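Local coordinates for protein involved in catabolism of external DNA (Legionella pneumophila subsp. pneumophila, PDB 2OO3), which probably methylates N6 of a single adenine, position 2030, in 23S ribosomal RNA, with S-adenosyl-L-methionine as the methyl donor, at residues A[13-18]-A[236-241]; A[223-228]-A[262-267]; A[255-260]-A[269-274]. All coordinates share one frame; numbering follows the deposited sequence.

Contact 1: A[13-18]-A[236-241]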
loop_
_atom_site.group_PDB
_atom_site.type_symbol
_atom_site.label_atom_id
_atom_site.label_comp_id
_atom_site.label_asym_id
_atom_site.label_seq_id
_atom_site.Cartn_x
_atom_site.Cartn_y
_atom_site.Cartn_z
ATOM N N ASN A 13 -7.372 -7.088 6.642
ATOM C CA ASN A 13 -7.074 -8.457 6.159
ATOM C C ASN A 13 -5.566 -8.621 5.843
ATOM O O ASN A 13 -4.787 -7.651 5.974
ATOM C CB ASN A 13 -7.988 -8.884 4.980
ATOM C CG ASN A 13 -7.668 -8.153 3.665
ATOM O OD1 ASN A 13 -6.895 -7.218 3.640
ATOM N ND2 ASN A 13 -8.275 -8.603 2.559
ATOM N N PHE A 14 -5.144 -9.831 5.451
ATOM C CA PHE A 14 -3.724 -10.088 5.235
ATOM C C PHE A 14 -3.123 -9.154 4.185
ATOM O O PHE A 14 -1.936 -8.775 4.283
ATOM C CB PHE A 14 -3.473 -11.581 4.883
ATOM C CG PHE A 14 -3.756 -11.915 3.444
ATOM C CD1 PHE A 14 -2.729 -11.953 2.527
ATOM C CD2 PHE A 14 -5.054 -12.128 3.005
ATOM C CE1 PHE A 14 -2.966 -12.257 1.187
ATOM C CE2 PHE A 14 -5.308 -12.436 1.652
ATOM C CZ PHE A 14 -4.264 -12.486 0.753
ATOM N N ALA A 15 -3.917 -8.764 3.190
ATOM C CA ALA A 15 -3.447 -7.890 2.115
ATOM C C ALA A 15 -3.199 -6.483 2.611
ATOM O O ALA A 15 -2.207 -5.852 2.227
ATOM C CB ALA A 15 -4.466 -7.849 0.994
ATOM N N ASP A 16 -4.109 -5.975 3.447
ATOM C CA ASP A 16 -3.866 -4.701 4.141
ATOM C C ASP A 16 -2.572 -4.732 4.930
ATOM O O ASP A 16 -1.813 -3.788 4.929
ATOM C CB ASP A 16 -5.020 -4.356 5.083
ATOM C CG ASP A 16 -6.112 -3.518 4.393
ATOM O OD1 ASP A 16 -5.971 -3.209 3.180
ATOM O OD2 ASP A 16 -7.110 -3.169 5.082
ATOM N N VAL A 17 -2.320 -5.828 5.630
ATOM C CA VAL A 17 -1.136 -5.889 6.469
ATOM C C VAL A 17 0.133 -5.722 5.630
ATOM O O VAL A 17 0.971 -4.827 5.904
ATOM C CB VAL A 17 -1.074 -7.200 7.301
ATOM C CG1 VAL A 17 0.295 -7.302 8.035
ATOM C CG2 VAL A 17 -2.213 -7.227 8.306
ATOM N N ILE A 18 0.279 -6.548 4.583
ATOM C CA ILE A 18 1.492 -6.425 3.780
ATOM C C ILE A 18 1.571 -5.093 3.017
ATOM O O ILE A 18 2.641 -4.460 2.920
ATOM C CB ILE A 18 1.769 -7.639 2.859
ATOM C CG1 ILE A 18 3.083 -7.414 2.057
ATOM C CG2 ILE A 18 0.639 -7.866 1.876
ATOM C CD1 ILE A 18 4.388 -7.222 2.938
ATOM N N THR A 236 -6.313 -15.522 -3.049
ATOM C CA THR A 236 -5.472 -16.496 -2.334
ATOM C C THR A 236 -4.102 -15.912 -2.007
ATOM O O THR A 236 -3.278 -16.539 -1.318
ATOM C CB THR A 236 -5.249 -17.718 -3.211
ATOM O OG1 THR A 236 -4.754 -17.255 -4.475
ATOM C CG2 THR A 236 -6.588 -18.449 -3.407
ATOM N N GLY A 237 -3.849 -14.717 -2.532
ATOM C CA GLY A 237 -2.554 -14.073 -2.301
ATOM C C GLY A 237 -2.638 -12.688 -2.856
ATOM O O GLY A 237 -3.665 -12.297 -3.438
ATOM N N CYS A 238 -1.553 -11.935 -2.717
ATOM C CA CYS A 238 -1.537 -10.592 -3.293
ATOM C C CYS A 238 -0.096 -10.144 -3.454
ATOM O O CYS A 238 0.835 -10.831 -3.001
ATOM C CB CYS A 238 -2.299 -9.634 -2.350
ATOM S SG CYS A 238 -1.401 -9.294 -0.829
ATOM N N GLY A 239 0.106 -8.996 -4.073
ATOM C CA GLY A 239 1.476 -8.514 -4.255
ATOM C C GLY A 239 1.563 -7.028 -4.377
ATOM O O GLY A 239 0.524 -6.337 -4.409
ATOM N N LEU A 240 2.794 -6.523 -4.397
ATOM C CA LEU A 240 3.027 -5.111 -4.785
ATOM C C LEU A 240 4.164 -5.014 -5.797
ATOM O O LEU A 240 5.125 -5.781 -5.749
ATOM C CB LEU A 240 3.263 -4.185 -3.567
ATOM C CG LEU A 240 2.107 -4.149 -2.542
ATOM C CD1 LEU A 240 2.413 -5.029 -1.317
ATOM C CD2 LEU A 240 1.839 -2.734 -2.082
ATOM N N TRP A 241 3.998 -4.098 -6.742
ATOM C CA TRP A 241 4.981 -3.826 -7.766
ATOM C C TRP A 241 5.503 -2.417 -7.503
ATOM O O TRP A 241 4.715 -1.471 -7.425
ATOM C CB TRP A 241 4.337 -3.924 -9.157
ATOM C CG TRP A 241 5.382 -3.800 -10.243
ATOM C CD1 TRP A 241 6.033 -2.668 -10.632
ATOM C CD2 TRP A 241 5.905 -4.858 -11.035
ATOM N NE1 TRP A 241 6.932 -2.949 -11.638
ATOM C CE2 TRP A 241 6.876 -4.294 -11.896
ATOM C CE3 TRP A 241 5.650 -6.241 -11.103
ATOM C CZ2 TRP A 241 7.604 -5.067 -12.825
ATOM C CZ3 TRP A 241 6.381 -7.018 -12.047
ATOM C CH2 TRP A 241 7.352 -6.422 -12.871
#

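Contact 2: A[223-228]-A[262-267]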
loop_
_atom_site.group_PDB
_atom_site.type_symbol
_atom_site.label_atom_id
_atom_site.label_comp_id
_atom_site.label_asym_id
_atom_site.label_seq_id
_atom_site.Cartn_x
_atom_site.Cartn_y
_atom_site.Cartn_z
ATOM N N ILE A 223 6.878 -7.982 -5.062
ATOM C CA ILE A 223 6.786 -8.796 -3.865
ATOM C C ILE A 223 5.394 -9.445 -3.806
ATOM O O ILE A 223 4.398 -8.846 -4.237
ATOM C CB ILE A 223 7.104 -7.966 -2.603
ATOM C CG1 ILE A 223 6.025 -6.899 -2.376
ATOM C CG2 ILE A 223 8.508 -7.320 -2.753
ATOM C CD1 ILE A 223 6.127 -6.175 -0.990
ATOM N N GLU A 224 5.322 -10.698 -3.351
ATOM C CA GLU A 224 4.025 -11.361 -3.264
ATOM C C GLU A 224 3.989 -12.198 -2.007
ATOM O O GLU A 224 5.023 -12.631 -1.529
ATOM C CB GLU A 224 3.734 -12.248 -4.487
ATOM C CG GLU A 224 3.634 -11.477 -5.782
ATOM C CD GLU A 224 3.138 -12.319 -6.962
ATOM O OE1 GLU A 224 2.963 -13.556 -6.793
ATOM O OE2 GLU A 224 2.951 -11.735 -8.046
ATOM N N LEU A 225 2.787 -12.391 -1.490
ATOM C CA LEU A 225 2.525 -13.165 -0.290
ATOM C C LEU A 225 1.368 -14.077 -0.659
ATOM O O LEU A 225 0.328 -13.610 -1.108
ATOM C CB LEU A 225 2.120 -12.203 0.845
ATOM C CG LEU A 225 1.734 -12.755 2.216
ATOM C CD1 LEU A 225 2.890 -13.483 2.875
ATOM C CD2 LEU A 225 1.251 -11.629 3.138
ATOM N N HIS A 226 1.545 -15.373 -0.466
ATOM C CA HIS A 226 0.572 -16.340 -0.893
ATOM C C HIS A 226 0.151 -17.182 0.306
ATOM O O HIS A 226 0.993 -17.768 1.013
ATOM C CB HIS A 226 1.152 -17.203 -2.005
ATOM C CG HIS A 226 1.436 -16.448 -3.260
ATOM N ND1 HIS A 226 0.438 -15.918 -4.052
ATOM C CD2 HIS A 226 2.601 -16.140 -3.871
ATOM C CE1 HIS A 226 0.980 -15.304 -5.090
ATOM N NE2 HIS A 226 2.291 -15.423 -5.001
ATOM N N LEU A 227 -1.160 -17.227 0.541
ATOM C CA LEU A 227 -1.674 -17.998 1.650
ATOM C C LEU A 227 -1.657 -19.520 1.398
ATOM O O LEU A 227 -1.621 -20.296 2.346
ATOM C CB LEU A 227 -3.095 -17.551 1.984
ATOM C CG LEU A 227 -3.293 -16.128 2.469
ATOM C CD1 LEU A 227 -4.803 -15.896 2.659
ATOM C CD2 LEU A 227 -2.531 -15.882 3.762
ATOM N N ASN A 228 -1.711 -19.912 0.133
ATOM C CA ASN A 228 -1.757 -21.315 -0.303
ATOM C C ASN A 228 -2.805 -22.163 0.393
ATOM O O ASN A 228 -2.470 -23.233 0.932
ATOM C CB ASN A 228 -0.372 -21.962 -0.252
ATOM C CG ASN A 228 0.658 -21.158 -1.032
ATOM O OD1 ASN A 228 0.423 -20.789 -2.171
ATOM N ND2 ASN A 228 1.787 -20.884 -0.417
ATOM N N THR A 262 4.910 -16.614 9.074
ATOM C CA THR A 262 4.784 -17.326 10.354
ATOM C C THR A 262 3.421 -17.063 11.031
ATOM O O THR A 262 3.028 -17.810 11.911
ATOM C CB THR A 262 5.930 -17.017 11.357
ATOM O OG1 THR A 262 5.796 -15.691 11.891
ATOM C CG2 THR A 262 7.310 -17.173 10.698
ATOM N N TYR A 263 2.717 -16.003 10.622
ATOM C CA TYR A 263 1.384 -15.688 11.155
ATOM C C TYR A 263 0.252 -16.141 10.235
ATOM O O TYR A 263 -0.797 -16.549 10.699
ATOM C CB TYR A 263 1.251 -14.178 11.462
ATOM C CG TYR A 263 2.172 -13.710 12.571
ATOM C CD1 TYR A 263 1.821 -13.882 13.911
ATOM C CD2 TYR A 263 3.396 -13.110 12.282
ATOM C CE1 TYR A 263 2.668 -13.478 14.932
ATOM C CE2 TYR A 263 4.268 -12.705 13.303
ATOM C CZ TYR A 263 3.896 -12.879 14.616
ATOM O OH TYR A 263 4.740 -12.455 15.636
ATOM N N PHE A 264 0.452 -16.078 8.931
ATOM C CA PHE A 264 -0.631 -16.392 7.999
ATOM C C PHE A 264 -0.460 -17.818 7.453
ATOM O O PHE A 264 0.506 -18.084 6.732
ATOM C CB PHE A 264 -0.651 -15.390 6.849
ATOM C CG PHE A 264 -0.707 -13.916 7.290
ATOM C CD1 PHE A 264 -1.438 -13.522 8.404
ATOM C CD2 PHE A 264 -0.075 -12.931 6.533
ATOM C CE1 PHE A 264 -1.497 -12.170 8.783
ATOM C CE2 PHE A 264 -0.112 -11.587 6.912
ATOM C CZ PHE A 264 -0.838 -11.215 8.056
ATOM N N ASN A 265 -1.397 -18.715 7.776
ATOM C CA ASN A 265 -1.312 -20.148 7.364
ATOM C C ASN A 265 0.099 -20.732 7.566
ATOM O O ASN A 265 0.714 -21.205 6.620
ATOM C CB ASN A 265 -1.748 -20.328 5.895
ATOM C CG ASN A 265 -2.224 -21.768 5.583
ATOM O OD1 ASN A 265 -2.395 -22.589 6.492
ATOM N ND2 ASN A 265 -2.434 -22.063 4.302
ATOM N N PRO A 266 0.638 -20.675 8.794
ATOM C CA PRO A 266 2.042 -21.061 8.875
ATOM C C PRO A 266 2.250 -22.505 8.475
ATOM O O PRO A 266 1.362 -23.343 8.656
ATOM C CB PRO A 266 2.399 -20.841 10.340
ATOM C CG PRO A 266 1.115 -20.834 11.055
ATOM C CD PRO A 266 0.098 -20.280 10.098
ATOM N N GLY A 267 3.402 -22.769 7.887
ATOM C CA GLY A 267 3.687 -24.088 7.363
ATOM C C GLY A 267 3.262 -24.230 5.919
ATOM O O GLY A 267 3.813 -25.079 5.201
HETATM O O HOH W 1 -3.329 -24.459 3.354
#

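Contact 3: A[255-260]-A[269-274]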
loop_
_atom_site.group_PDB
_atom_site.type_symbol
_atom_site.label_atom_id
_atom_site.label_comp_id
_atom_site.label_asym_id
_atom_site.label_seq_id
_atom_site.Cartn_x
_atom_site.Cartn_y
_atom_site.Cartn_z
ATOM N N LEU A 255 12.615 -9.765 5.183
ATOM C CA LEU A 255 12.418 -10.018 6.614
ATOM C C LEU A 255 10.936 -9.876 6.959
ATOM O O LEU A 255 10.382 -10.696 7.695
ATOM C CB LEU A 255 13.249 -9.082 7.516
ATOM C CG LEU A 255 13.070 -9.329 9.051
ATOM C CD1 LEU A 255 13.192 -10.797 9.481
ATOM C CD2 LEU A 255 14.001 -8.461 9.928
ATOM N N VAL A 256 10.290 -8.844 6.425
ATOM C CA VAL A 256 8.883 -8.634 6.742
ATOM C C VAL A 256 8.070 -9.853 6.259
ATOM O O VAL A 256 7.294 -10.437 7.020
ATOM C CB VAL A 256 8.338 -7.342 6.087
ATOM C CG1 VAL A 256 6.758 -7.293 6.152
ATOM C CG2 VAL A 256 8.958 -6.081 6.757
ATOM N N LEU A 257 8.243 -10.211 4.986
ATOM C CA LEU A 257 7.478 -11.313 4.382
ATOM C C LEU A 257 7.733 -12.642 5.085
ATOM O O LEU A 257 6.787 -13.396 5.317
ATOM C CB LEU A 257 7.775 -11.446 2.882
ATOM C CG LEU A 257 7.321 -10.271 2.000
ATOM C CD1 LEU A 257 7.993 -10.322 0.610
ATOM C CD2 LEU A 257 5.792 -10.278 1.849
ATOM N N GLU A 258 8.991 -12.931 5.437
ATOM C CA GLU A 258 9.279 -14.143 6.222
ATOM C C GLU A 258 8.506 -14.138 7.516
ATOM O O GLU A 258 7.912 -15.153 7.885
ATOM C CB GLU A 258 10.749 -14.261 6.606
ATOM C CG GLU A 258 11.748 -14.369 5.487
ATOM C CD GLU A 258 13.130 -14.666 6.071
ATOM O OE1 GLU A 258 14.136 -14.548 5.338
ATOM O OE2 GLU A 258 13.180 -15.027 7.287
ATOM N N THR A 259 8.544 -13.012 8.242
ATOM C CA THR A 259 7.769 -12.891 9.486
ATOM C C THR A 259 6.265 -13.136 9.276
ATOM O O THR A 259 5.635 -13.889 10.035
ATOM C CB THR A 259 8.004 -11.524 10.190
ATOM O OG1 THR A 259 9.404 -11.360 10.400
ATOM C CG2 THR A 259 7.335 -11.475 11.520
ATOM N N LEU A 260 5.687 -12.505 8.260
ATOM C CA LEU A 260 4.244 -12.670 7.997
ATOM C C LEU A 260 3.810 -14.133 7.699
ATOM O O LEU A 260 2.712 -14.574 8.088
ATOM C CB LEU A 260 3.802 -11.713 6.875
ATOM C CG LEU A 260 3.910 -10.225 7.261
ATOM C CD1 LEU A 260 3.423 -9.397 6.093
ATOM C CD2 LEU A 260 3.052 -9.939 8.540
ATOM N N SER A 269 1.975 -21.095 3.907
ATOM C CA SER A 269 2.060 -19.817 3.202
ATOM C C SER A 269 3.470 -19.624 2.666
ATOM O O SER A 269 4.423 -20.286 3.135
ATOM C CB SER A 269 1.647 -18.653 4.114
ATOM O OG SER A 269 2.553 -18.519 5.199
ATOM N N SER A 270 3.608 -18.775 1.639
ATOM C CA SER A 270 4.912 -18.551 0.999
ATOM C C SER A 270 4.953 -17.106 0.520
ATOM O O SER A 270 3.931 -16.428 0.536
ATOM C CB SER A 270 5.148 -19.502 -0.183
ATOM O OG SER A 270 4.165 -19.311 -1.199
ATOM N N TYR A 271 6.125 -16.662 0.095
ATOM C CA TYR A 271 6.313 -15.313 -0.431
ATOM C C TYR A 271 7.343 -15.433 -1.548
ATOM O O TYR A 271 8.078 -16.443 -1.656
ATOM C CB TYR A 271 6.807 -14.338 0.680
ATOM C CG TYR A 271 8.266 -14.529 1.062
ATOM C CD1 TYR A 271 9.280 -13.869 0.365
ATOM C CD2 TYR A 271 8.635 -15.378 2.122
ATOM C CE1 TYR A 271 10.631 -14.050 0.692
ATOM C CE2 TYR A 271 9.997 -15.571 2.465
ATOM C CZ TYR A 271 10.975 -14.903 1.745
ATOM O OH TYR A 271 12.313 -15.079 2.054
ATOM N N MET A 272 7.415 -14.396 -2.368
ATOM C CA MET A 272 8.490 -14.258 -3.322
ATOM C C MET A 272 8.828 -12.781 -3.506
ATOM O O MET A 272 8.020 -11.887 -3.215
ATOM C CB MET A 272 8.085 -14.876 -4.661
ATOM C CG MET A 272 6.944 -14.137 -5.379
ATOM S SD MET A 272 7.477 -12.800 -6.504
ATOM C CE MET A 272 7.593 -13.739 -8.015
ATOM N N ILE A 273 10.032 -12.541 -3.994
ATOM C CA ILE A 273 10.556 -11.222 -4.256
ATOM C C ILE A 273 11.320 -11.410 -5.561
ATOM O O ILE A 273 12.125 -12.359 -5.684
ATOM C CB ILE A 273 11.567 -10.762 -3.190
ATOM C CG1 ILE A 273 10.935 -10.701 -1.809
ATOM C CG2 ILE A 273 12.120 -9.356 -3.511
ATOM C CD1 ILE A 273 11.977 -10.516 -0.753
ATOM N N GLU A 274 11.042 -10.555 -6.536
ATOM C CA GLU A 274 11.716 -10.621 -7.818
ATOM C C GLU A 274 12.049 -9.212 -8.262
ATOM O O GLU A 274 11.175 -8.354 -8.343
ATOM C CB GLU A 274 10.782 -11.276 -8.821
ATOM C CG GLU A 274 11.113 -11.105 -10.272
ATOM C CD GLU A 274 10.236 -12.018 -11.114
ATOM O OE1 GLU A 274 9.193 -11.549 -11.628
ATOM O OE2 GLU A 274 10.559 -13.226 -11.179
#

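Contact 1: A[13-18]-A[236-241]
Three side chains of helix 14-30, Phe-14, Ala-15 and Ile-18, gather round the sulfur of Cys-238, where the start of the helix lies over the central sheet of a Rossmann-like class I methyltransferase fold. Strand 237-243 is the antiparallel strand inserted between 193-200 and 220-226. Helix segment 14-18 runs almost along strand segment 237-241, 22° off parallel, with the two axes 8.8 Å apart. The packing is tight at Cys-238. Its SG touches Ile-18 CG2 at 3.7 Å, and Ala-15 CB sits 3.8 Å from the same sulfur. Phe-14 adds a sulfur-aromatic contact, with SG oblique to the ring and 4.9 Å from its centroid. The alternation of the strand matters here: Cys-238 and Leu-240 point at the helix, while the backbone of Gly-237 lies at the edge of the Phe-14 ring. Farther along, Ile-18 and Leu-240 slide past each other in opposite directions and meet less closely, CG1 to CD1 at 4.2 Å. The solvent side belongs to Asp-16, which points away from the strand, is partly exposed and forms a salt bridge with Lys-19. Buried Asn-13 is the N-cap of the helix, its OD1 accepting from Asp-16 N at 3.1 Å. The Leu-240 side chain lies about 7 Å from that of Asp-166, the predicted proton acceptor, so this part of the core borders the probable active site. Phe-14 CG stands between its own N and carbonyl carbon (chi1 80°), and the ring edge reaches the strand with CZ 3.8 Å from Gly-237 CA.

Contact 2: A[223-228]-A[262-267]
Phe-264, just past the end of helix 249-263, meets the end of strand 220-226 with two parts of its side chain. Its CB rests on Leu-227, 3.6 Å from CD2 of that leucine. With CG anti to the carbonyl carbon (chi1 -54°), the ring swings out over the strand end and turns an edge to Leu-225, whose CD2 lies near the ring plane, 3.9 Å from Phe-264 CD2; the two side chains cross at about a right angle. Phe-14 of helix 14-30 packs against both leucines and the phenylalanine, and Val-69 also touches the ring. The contact thus ties the turn between helix 249-263 and strand 270-275 to the end of strand 220-226, the neighbour of 270-275 in the sheet of this Rossmann-like methyltransferase fold. At Asn-265 the chain takes left-handed backbone angles and the chemistry becomes polar. Asn-265 ND2 gives a nearly straight hydrogen bond of 2.8 Å to Leu-227 O, which lies close to the plane of the Asn-265 amide. The same nitrogen donates to a water at 2.7 Å, and that water in turn donates to Asn-228 O. Asn-228 directs its own amide nitrogen back to Ser-268 O and Ser-270 OG.

Contact 3: A[255-260]-A[269-274]
Leu-257 and Tyr-271 mark the closest backbone approach, their CA atoms 6.4 Å apart, as helix segment 255-260 passes over strand segment 270-274 nearly antiparallel to it, at 168° between their directions and 8.2 Å between axes. Leu-257 carries most of the helix side of the contact, Tyr-271 most of the strand side. Leu-257 CB sits over one face of the Tyr-271 ring, 4.0 Å from the centroid, in a CH-pi contact; the nearest ring atom is CG, 3.6 Å from that CB. The CD1 methyl of Leu-257 lies alongside Tyr-271 CD1 and also touches Ile-273 CG1, 3.8 Å away, so one leucine bridges two strand residues that both point at the helix. Tyr-271 holds its ring under the helix because CG lies between the backbone N and the carbonyl carbon (chi1 74°), and the phenol then extends toward Glu-258. There the contact is between the aliphatic part of the glutamate and the hydroxyl end of the tyrosine: Glu-258 CG is 3.6 Å from Tyr-271 OH. The carboxylate itself is taken up by Lys-254, one turn earlier, in a salt bridge through OE1, and Lys-254 also packs on Tyr-271 and Ile-273. Toward the interior, Leu-257 meets Ile-18 of helix 14-30. Met-272, between the two helix-facing residues, points away and packs on Arg-222 and Glu-224. Helix 249-263 thus connects strands 237-243 and 270-275, which run parallel with 220-226 between them: a beta-alpha-beta crossover that adds an outermost strand to the seven-stranded sheet familiar from class I methyltransferases.

Overall arrangement
Contact 1 is the buried member of the set, while contact 2 is partly buried and contact 3 lies at the surface. All three reach one sheet, through strands 237-243, 220-226 and 270-275 side by side, with backbone hydrogen bonds such as Leu-240 N to Ile-223 O joining neighbours. Contacts 2 and 3 share helix 249-263, and Val-17 of contact 1 packs on Leu-260 of contact 3, so the two helices lie side by side on one face, overlapping at strand 220-226. The chemistry follows position: sulfur and hydrocarbon within the core, an asparagine bond and a water at the strand ends, and a tyrosine with a charged helix flank at the edge.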